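Local structure of putative esterase (Bacteroides intestinalis DSM 17393, 5VOL) at residues F101-W106 with T187-E192; G172-D177 with S181-L186. The protein is a ferulic acid esterase of carbohydrate esterase family 1, which probably cleaves ester-linked ferulate from arabinoxylan. All coordinates share one frame; numbering follows the deposited sequence.

Contact 1 (F101-W106 with T187-E192). With IPA (isopropyl alcohol), chain R.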
ATOM      1  N   PHE C 101      25.773  23.136  -2.963  1.00 25.37           N
ATOM      2  CA  PHE C 101      25.984  24.231  -3.908  1.00 22.29           C
ATOM      3  C   PHE C 101      27.374  24.845  -3.704  1.00 26.19           C
ATOM      4  O   PHE C 101      28.020  24.604  -2.686  1.00 23.52           O
ATOM      5  CB  PHE C 101      24.899  25.296  -3.744  1.00 23.06           C
ATOM      6  CG  PHE C 101      23.496  24.724  -3.617  1.00 25.16           C
ATOM      7  CD1 PHE C 101      23.033  23.787  -4.521  1.00 25.48           C
ATOM      8  CD2 PHE C 101      22.656  25.131  -2.592  1.00 25.64           C
ATOM      9  CE1 PHE C 101      21.745  23.254  -4.414  1.00 25.57           C
ATOM     10  CE2 PHE C 101      21.363  24.609  -2.472  1.00 28.30           C
ATOM     11  CZ  PHE C 101      20.906  23.670  -3.391  1.00 23.52           C
ATOM     12  N   ASP C 102      27.827  25.633  -4.672  1.00 26.72           N
ATOM     13  CA  ASP C 102      29.108  26.330  -4.547  1.00 27.75           C
ATOM     14  C   ASP C 102      29.052  27.385  -3.455  1.00 26.83           C
ATOM     15  O   ASP C 102      28.228  28.307  -3.493  1.00 28.72           O
ATOM     16  CB  ASP C 102      29.505  26.950  -5.883  1.00 26.68           C
ATOM     17  CG  ASP C 102      30.261  25.988  -6.749  1.00 27.66           C
ATOM     18  OD1 ASP C 102      30.399  24.810  -6.345  1.00 26.80           O
ATOM     19  OD2 ASP C 102      30.738  26.398  -7.830  1.00 34.56           O
ATOM     20  N   MET C 103      29.922  27.214  -2.468  1.00 24.49           N
ATOM     21  CA  MET C 103      30.043  28.144  -1.357  1.00 26.03           C
ATOM     22  C   MET C 103      31.479  28.691  -1.276  1.00 26.85           C
ATOM     23  O   MET C 103      32.409  28.088  -1.812  1.00 26.18           O
ATOM     24  CB  MET C 103      29.649  27.454  -0.049  1.00 21.44           C
ATOM     25  CG  MET C 103      28.189  26.940  -0.043  1.00 24.47           C
ATOM     26  SD  MET C 103      27.798  25.863   1.347  1.00 26.76           S
ATOM     27  CE  MET C 103      28.854  24.467   0.976  1.00 24.94           C
ATOM     28  N   PRO C 104      31.663  29.837  -0.607  1.00 33.22           N
ATOM     29  CA  PRO C 104      33.019  30.416  -0.470  1.00 29.71           C
ATOM     30  C   PRO C 104      33.977  29.466   0.249  1.00 22.76           C
ATOM     31  O   PRO C 104      33.751  29.147   1.416  1.00 29.41           O
ATOM     32  CB  PRO C 104      32.776  31.685   0.353  1.00 29.23           C
ATOM     33  CG  PRO C 104      31.473  31.483   1.014  1.00 31.75           C
ATOM     34  CD  PRO C 104      30.644  30.670   0.047  1.00 25.52           C
ATOM     35  N   GLY C 105      35.006  28.997  -0.446  1.00 27.08           N
ATOM     36  CA  GLY C 105      35.939  28.041   0.128  1.00 28.77           C
ATOM     37  C   GLY C 105      35.607  26.559  -0.064  1.00 32.22           C
ATOM     38  O   GLY C 105      36.353  25.686   0.388  1.00 28.70           O
ATOM     39  N   TRP C 106      34.502  26.272  -0.750  1.00 29.88           N
ATOM     40  CA  TRP C 106      34.006  24.905  -0.876  1.00 26.92           C
ATOM     41  C   TRP C 106      33.024  24.836  -2.051  1.00 25.95           C
ATOM     42  O   TRP C 106      31.814  24.967  -1.879  1.00 26.41           O
ATOM     43  CB  TRP C 106      33.345  24.466   0.434  1.00 25.39           C
ATOM     44  CG  TRP C 106      33.060  22.986   0.549  1.00 28.64           C
ATOM     45  CD1 TRP C 106      31.843  22.366   0.434  1.00 26.72           C
ATOM     46  CD2 TRP C 106      34.013  21.952   0.803  1.00 26.15           C
ATOM     47  NE1 TRP C 106      31.985  21.007   0.611  1.00 24.43           N
ATOM     48  CE2 TRP C 106      33.309  20.728   0.832  1.00 29.22           C
ATOM     49  CE3 TRP C 106      35.397  21.941   1.006  1.00 28.38           C
ATOM     50  CZ2 TRP C 106      33.942  19.513   1.064  1.00 28.17           C
ATOM     51  CZ3 TRP C 106      36.024  20.739   1.238  1.00 29.45           C
ATOM     52  CH2 TRP C 106      35.301  19.538   1.261  1.00 29.92           C
ATOM     53  N   THR C 187      23.623  28.036   5.439  1.00 27.52           N
ATOM     54  CA  THR C 187      22.328  28.683   5.609  1.00 28.53           C
ATOM     55  C   THR C 187      22.118  29.745   4.538  1.00 28.78           C
ATOM     56  O   THR C 187      21.086  29.749   3.859  1.00 29.82           O
ATOM     57  CB  THR C 187      22.197  29.278   7.010  1.00 26.80           C
ATOM     58  OG1 THR C 187      22.228  28.210   7.956  1.00 29.41           O
ATOM     59  CG2 THR C 187      20.881  30.023   7.169  1.00 28.99           C
ATOM     60  N   ARG C 188      23.108  30.612   4.345  1.00 29.75           N
ATOM     61  CA  ARG C 188      23.021  31.630   3.298  1.00 29.37           C
ATOM     62  C   ARG C 188      22.872  31.013   1.914  1.00 28.19           C
ATOM     63  O   ARG C 188      22.107  31.512   1.096  1.00 31.10           O
ATOM     64  CB  ARG C 188      24.253  32.548   3.309  1.00 28.58           C
ATOM     65  CG  ARG C 188      24.385  33.394   4.573  1.00 32.63           C
ATOM     66  CD  ARG C 188      25.358  34.568   4.351  1.00 40.07           C
ATOM     67  NE  ARG C 188      26.709  34.154   3.956  1.00 39.26           N
ATOM     68  CZ  ARG C 188      27.692  33.872   4.811  1.00 39.51           C
ATOM     69  NH1 ARG C 188      27.482  33.928   6.125  1.00 31.13           N
ATOM     70  NH2 ARG C 188      28.887  33.522   4.353  1.00 43.34           N
ATOM     71  N   SER C 189      23.620  29.943   1.656  1.00 25.56           N
ATOM     72  CA  SER C 189      23.591  29.254   0.364  1.00 30.15           C
ATOM     73  C   SER C 189      22.196  28.687   0.049  1.00 28.14           C
ATOM     74  O   SER C 189      21.737  28.731  -1.090  1.00 27.61           O
ATOM     75  CB  SER C 189      24.627  28.125   0.340  1.00 28.30           C
ATOM     76  OG  SER C 189      24.661  27.469  -0.921  1.00 26.42           O
ATOM     77  N   VAL C 190      21.535  28.162   1.073  1.00 26.61           N
ATOM     78  CA  VAL C 190      20.204  27.577   0.915  1.00 27.72           C
ATOM     79  C   VAL C 190      19.197  28.670   0.604  1.00 31.20           C
ATOM     80  O   VAL C 190      18.329  28.510  -0.251  1.00 28.87           O
ATOM     81  CB  VAL C 190      19.789  26.803   2.171  1.00 24.41           C
ATOM     82  CG1 VAL C 190      18.298  26.420   2.125  1.00 24.48           C
ATOM     83  CG2 VAL C 190      20.649  25.563   2.297  1.00 24.80           C
ATOM     84  N   ILE C 191      19.346  29.804   1.276  1.00 30.86           N
ATOM     85  CA  ILE C 191      18.477  30.945   1.036  1.00 32.46           C
ATOM     86  C   ILE C 191      18.641  31.505  -0.372  1.00 31.32           C
ATOM     87  O   ILE C 191      17.651  31.776  -1.057  1.00 34.97           O
ATOM     88  CB  ILE C 191      18.737  32.061   2.060  1.00 34.79           C
ATOM     89  CG1 ILE C 191      18.364  31.576   3.459  1.00 35.94           C
ATOM     90  CG2 ILE C 191      17.948  33.311   1.694  1.00 31.70           C
ATOM     91  CD1 ILE C 191      18.876  32.462   4.583  1.00 35.33           C
ATOM     92  N   GLU C 192      19.889  31.676  -0.805  1.00 30.82           N
ATOM     93  CA  GLU C 192      20.159  32.236  -2.122  1.00 33.35           C
ATOM     94  C   GLU C 192      19.666  31.296  -3.211  1.00 35.53           C
ATOM     95  O   GLU C 192      19.295  31.730  -4.301  1.00 34.28           O
ATOM     96  CB  GLU C 192      21.656  32.516  -2.309  1.00 35.34           C
ATOM     97  CG  GLU C 192      22.246  33.474  -1.254  1.00 44.35           C
ATOM     98  CD  GLU C 192      23.775  33.593  -1.324  1.00 50.62           C
ATOM     99  OE1 GLU C 192      24.403  32.940  -2.192  1.00 51.36           O
ATOM    100  OE2 GLU C 192      24.347  34.344  -0.501  1.00 54.40           O
TER
HETATM  101  C1  IPA R 302      18.483  24.122   8.593  1.00 52.85           C
HETATM  102  C2  IPA R 302      19.831  24.825   8.389  1.00 51.12           C
HETATM  103  C3  IPA R 302      20.247  24.887   6.921  1.00 41.95           C
HETATM  104  O2  IPA R 302      19.747  26.154   8.856  1.00 55.22           O
HETATM  105  O   HOH W   1      25.159  24.602  -0.221  1.00 22.68           O
HETATM  106  O   HOH W   2      25.663  29.132  -2.633  1.00 35.90           O
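Phe101, Met103 and Ser189 meet in a buried, water-mediated contact between the small beta hairpin about 102-107 and the last turns of helix 182-192, away from the calcium site of this alpha/beta-hydrolase fold. No direct hydrogen bond joins the two segments; the serine hydroxyl reaches the hairpin through two waters. Its OG lies anti to the backbone N (chi1 -178°), which carries it off the helix toward the other chain segment. One water sits 3.0 Å from Ser189 OG and accepts from Phe101 N at 3.2 Å. The second is 2.6 Å from the same OG and donates to Asp102 O at 2.8 Å, so a single hydroxyl serves two bridges to neighbouring backbone groups. Beside them, Ser189 OG comes to the edge of the Phe101 ring, near its plane, 3.5 Å from CD2. That ring also packs on Asn147, Tyr148 and Arg151 of helix 140-151. Met103 runs alongside the serine: its CG lies anti to the carbonyl carbon (chi1 -61°) and the next torsion is extended, which leaves CG 3.8 Å and SD 4.0 Å from Ser189 CB. Cutting Met103 back to an alanine here removes both CG and SD, and is likely to leave Ser189 CB without its apolar neighbour and open a gap beside the bridging waters. The type II turn from Met103 to Trp106, with Gly105 at a positive phi, is closed by Trp106 N donating to Met103 O at 3.0 Å. With carbon groups flanking one hydroxyl and two waters, Phe101 N and Asp102 O reach the helix through water, both by way of the one Ser189 hydroxyl.

Contact 2 (G172-D177 with S181-L186); sequences GAVPAD and SKIAIL
Ile183 holds CG1 anti to its backbone N (chi1 -171°), with CG2 in the crowded position between N and the carbonyl carbon, and this spreads its two branches over different residues of 172-177. CG1 meets Val174 CG1 at 4.0 Å; the valine methyl is likewise anti to its own N (chi1 176°), and the two side chains cross at about a right angle. The other branch, CG2, rests 3.9 Å from Ala176 CB and also approaches the carbonyl oxygen of Pro175. Ala176 presses its methyl directly onto the helix backbone, with CB 3.5 Å from Ala184 CA, tighter than usual van der Waals contact. The two alanine methyls lie 3.8 Å apart, a closeness that small side chains permit. This is a loop folding back along the first turn of helix 182-192, whose start is marked by Ser181 as N-cap: Ala184 N donates to Ser181 OG at 3.1 Å with an N-H...O angle of 155°. The same hydroxyl is hydrogen-bonded to Asp178 O, tying the cap to the short connection between loop and helix. Val174 also touches Met53, outside the two segments.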
ATOM      1  N   GLY C 172      12.577  25.939  13.248  1.00 56.78           N
ATOM      2  CA  GLY C 172      13.312  24.684  13.288  1.00 54.56           C
ATOM      3  C   GLY C 172      14.717  24.736  12.713  1.00 52.78           C
ATOM      4  O   GLY C 172      15.436  23.736  12.724  1.00 55.14           O
ATOM      5  N   ALA C 173      15.116  25.902  12.215  1.00 51.98           N
ATOM      6  CA  ALA C 173      16.430  26.060  11.599  1.00 56.49           C
ATOM      7  C   ALA C 173      17.552  26.046  12.638  1.00 61.43           C
ATOM      8  O   ALA C 173      17.381  26.540  13.757  1.00 59.01           O
ATOM      9  CB  ALA C 173      16.477  27.350  10.790  1.00 53.12           C
ATOM     10  N   VAL C 174      18.700  25.480  12.264  1.00 61.67           N
ATOM     11  CA  VAL C 174      19.873  25.472  13.140  1.00 63.97           C
ATOM     12  C   VAL C 174      20.466  26.879  13.256  1.00 64.93           C
ATOM     13  O   VAL C 174      20.758  27.521  12.240  1.00 60.52           O
ATOM     14  CB  VAL C 174      20.967  24.496  12.639  1.00 59.96           C
ATOM     15  CG1 VAL C 174      22.211  24.579  13.525  1.00 60.34           C
ATOM     16  CG2 VAL C 174      20.438  23.072  12.604  1.00 59.72           C
ATOM     17  N   PRO C 175      20.629  27.367  14.500  1.00 64.23           N
ATOM     18  CA  PRO C 175      21.223  28.684  14.768  1.00 64.62           C
ATOM     19  C   PRO C 175      22.584  28.862  14.088  1.00 62.25           C
ATOM     20  O   PRO C 175      23.450  27.994  14.189  1.00 61.56           O
ATOM     21  CB  PRO C 175      21.358  28.711  16.304  1.00 67.82           C
ATOM     22  CG  PRO C 175      21.124  27.295  16.765  1.00 66.57           C
ATOM     23  CD  PRO C 175      20.221  26.683  15.739  1.00 63.55           C
ATOM     24  N   ALA C 176      22.758  29.981  13.392  1.00 58.74           N
ATOM     25  CA  ALA C 176      23.980  30.231  12.639  1.00 52.48           C
ATOM     26  C   ALA C 176      24.348  31.708  12.669  1.00 45.82           C
ATOM     27  O   ALA C 176      24.369  32.364  11.631  1.00 46.43           O
ATOM     28  CB  ALA C 176      23.819  29.760  11.198  1.00 48.11           C
ATOM     29  N   ASP C 177      24.640  32.223  13.859  1.00 39.44           N
ATOM     30  CA  ASP C 177      24.932  33.641  14.027  1.00 43.36           C
ATOM     31  C   ASP C 177      26.387  34.011  13.683  1.00 38.82           C
ATOM     32  O   ASP C 177      26.678  35.180  13.421  1.00 32.80           O
ATOM     33  CB  ASP C 177      24.617  34.074  15.463  1.00 48.15           C
ATOM     34  CG  ASP C 177      23.129  34.217  15.720  1.00 57.79           C
ATOM     35  OD1 ASP C 177      22.409  34.670  14.803  1.00 61.04           O
ATOM     36  OD2 ASP C 177      22.678  33.884  16.841  1.00 60.21           O
ATOM     37  N   SER C 181      31.151  30.790  10.120  1.00 24.11           N
ATOM     38  CA  SER C 181      30.960  29.367  10.407  1.00 24.11           C
ATOM     39  C   SER C 181      30.427  28.637   9.175  1.00 25.88           C
ATOM     40  O   SER C 181      29.697  29.213   8.375  1.00 23.53           O
ATOM     41  CB  SER C 181      29.997  29.164  11.584  1.00 24.67           C
ATOM     42  OG  SER C 181      28.672  29.536  11.237  1.00 27.45           O
ATOM     43  N   LYS C 182      30.780  27.367   9.034  1.00 23.94           N
ATOM     44  CA  LYS C 182      30.309  26.595   7.890  1.00 29.19           C
ATOM     45  C   LYS C 182      28.782  26.472   7.902  1.00 25.51           C
ATOM     46  O   LYS C 182      28.160  26.477   6.850  1.00 26.23           O
ATOM     47  CB  LYS C 182      30.969  25.216   7.867  1.00 27.56           C
ATOM     48  CG  LYS C 182      32.494  25.270   7.673  1.00 26.13           C
ATOM     49  CD  LYS C 182      33.113  23.901   7.850  1.00 30.34           C
ATOM     50  CE  LYS C 182      34.643  23.975   7.839  1.00 38.24           C
ATOM     51  NZ  LYS C 182      35.157  24.693   9.046  1.00 47.82           N
ATOM     52  N   ILE C 183      28.176  26.409   9.084  1.00 25.52           N
ATOM     53  CA  ILE C 183      26.715  26.258   9.157  1.00 26.81           C
ATOM     54  C   ILE C 183      26.032  27.544   8.682  1.00 32.22           C
ATOM     55  O   ILE C 183      25.058  27.491   7.921  1.00 28.53           O
ATOM     56  CB  ILE C 183      26.233  25.862  10.579  1.00 27.94           C
ATOM     57  CG1 ILE C 183      24.739  25.507  10.572  1.00 32.63           C
ATOM     58  CG2 ILE C 183      26.503  26.978  11.604  1.00 27.22           C
ATOM     59  CD1 ILE C 183      24.365  24.434   9.560  1.00 30.56           C
ATOM     60  N   ALA C 184      26.583  28.698   9.061  1.00 31.64           N
ATOM     61  CA  ALA C 184      26.087  29.989   8.562  1.00 26.92           C
ATOM     62  C   ALA C 184      26.249  30.115   7.064  1.00 26.00           C
ATOM     63  O   ALA C 184      25.408  30.697   6.391  1.00 29.11           O
ATOM     64  CB  ALA C 184      26.810  31.160   9.254  1.00 28.59           C
ATOM     65  N   ILE C 185      27.352  29.599   6.541  1.00 22.48           N
ATOM     66  CA  ILE C 185      27.607  29.685   5.118  1.00 23.57           C
ATOM     67  C   ILE C 185      26.573  28.820   4.363  1.00 28.15           C
ATOM     68  O   ILE C 185      26.015  29.235   3.344  1.00 23.98           O
ATOM     69  CB  ILE C 185      29.045  29.244   4.791  1.00 23.65           C
ATOM     70  CG1 ILE C 185      30.051  30.214   5.460  1.00 30.80           C
ATOM     71  CG2 ILE C 185      29.261  29.217   3.310  1.00 23.81           C
ATOM     72  CD1 ILE C 185      31.522  29.835   5.303  1.00 26.40           C
ATOM     73  N   LEU C 186      26.324  27.623   4.881  1.00 26.06           N
ATOM     74  CA  LEU C 186      25.309  26.738   4.296  1.00 24.52           C
ATOM     75  C   LEU C 186      23.952  27.422   4.309  1.00 26.28           C
ATOM     76  O   LEU C 186      23.226  27.409   3.314  1.00 27.57           O
ATOM     77  CB  LEU C 186      25.243  25.410   5.050  1.00 20.99           C
ATOM     78  CG  LEU C 186      24.033  24.525   4.711  1.00 26.46           C
ATOM     79  CD1 LEU C 186      24.026  24.200   3.218  1.00 23.77           C
ATOM     80  CD2 LEU C 186      24.016  23.261   5.561  1.00 22.56           C
TER

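Both contacts use helix 182-192: contact 2 takes its N-terminal part and contact 1 the turns that follow, with centres 11 Å apart. Along the chain contact 2 is nested within the long stretch of chain that contact 1 closes, since 172-177 and 181-186 both fall between 101-106 and 187-192. The two also touch. Ile185 CG2 packs against Met103 CB at 3.8 Å and is equally near Pro104 CD, and Thr187 OG1 lies 3.9 Å from Ala176 CB. The helix therefore stands with the 102-107 hairpin and the loop after strand 158-162 packed against it, in a region away from the calcium site.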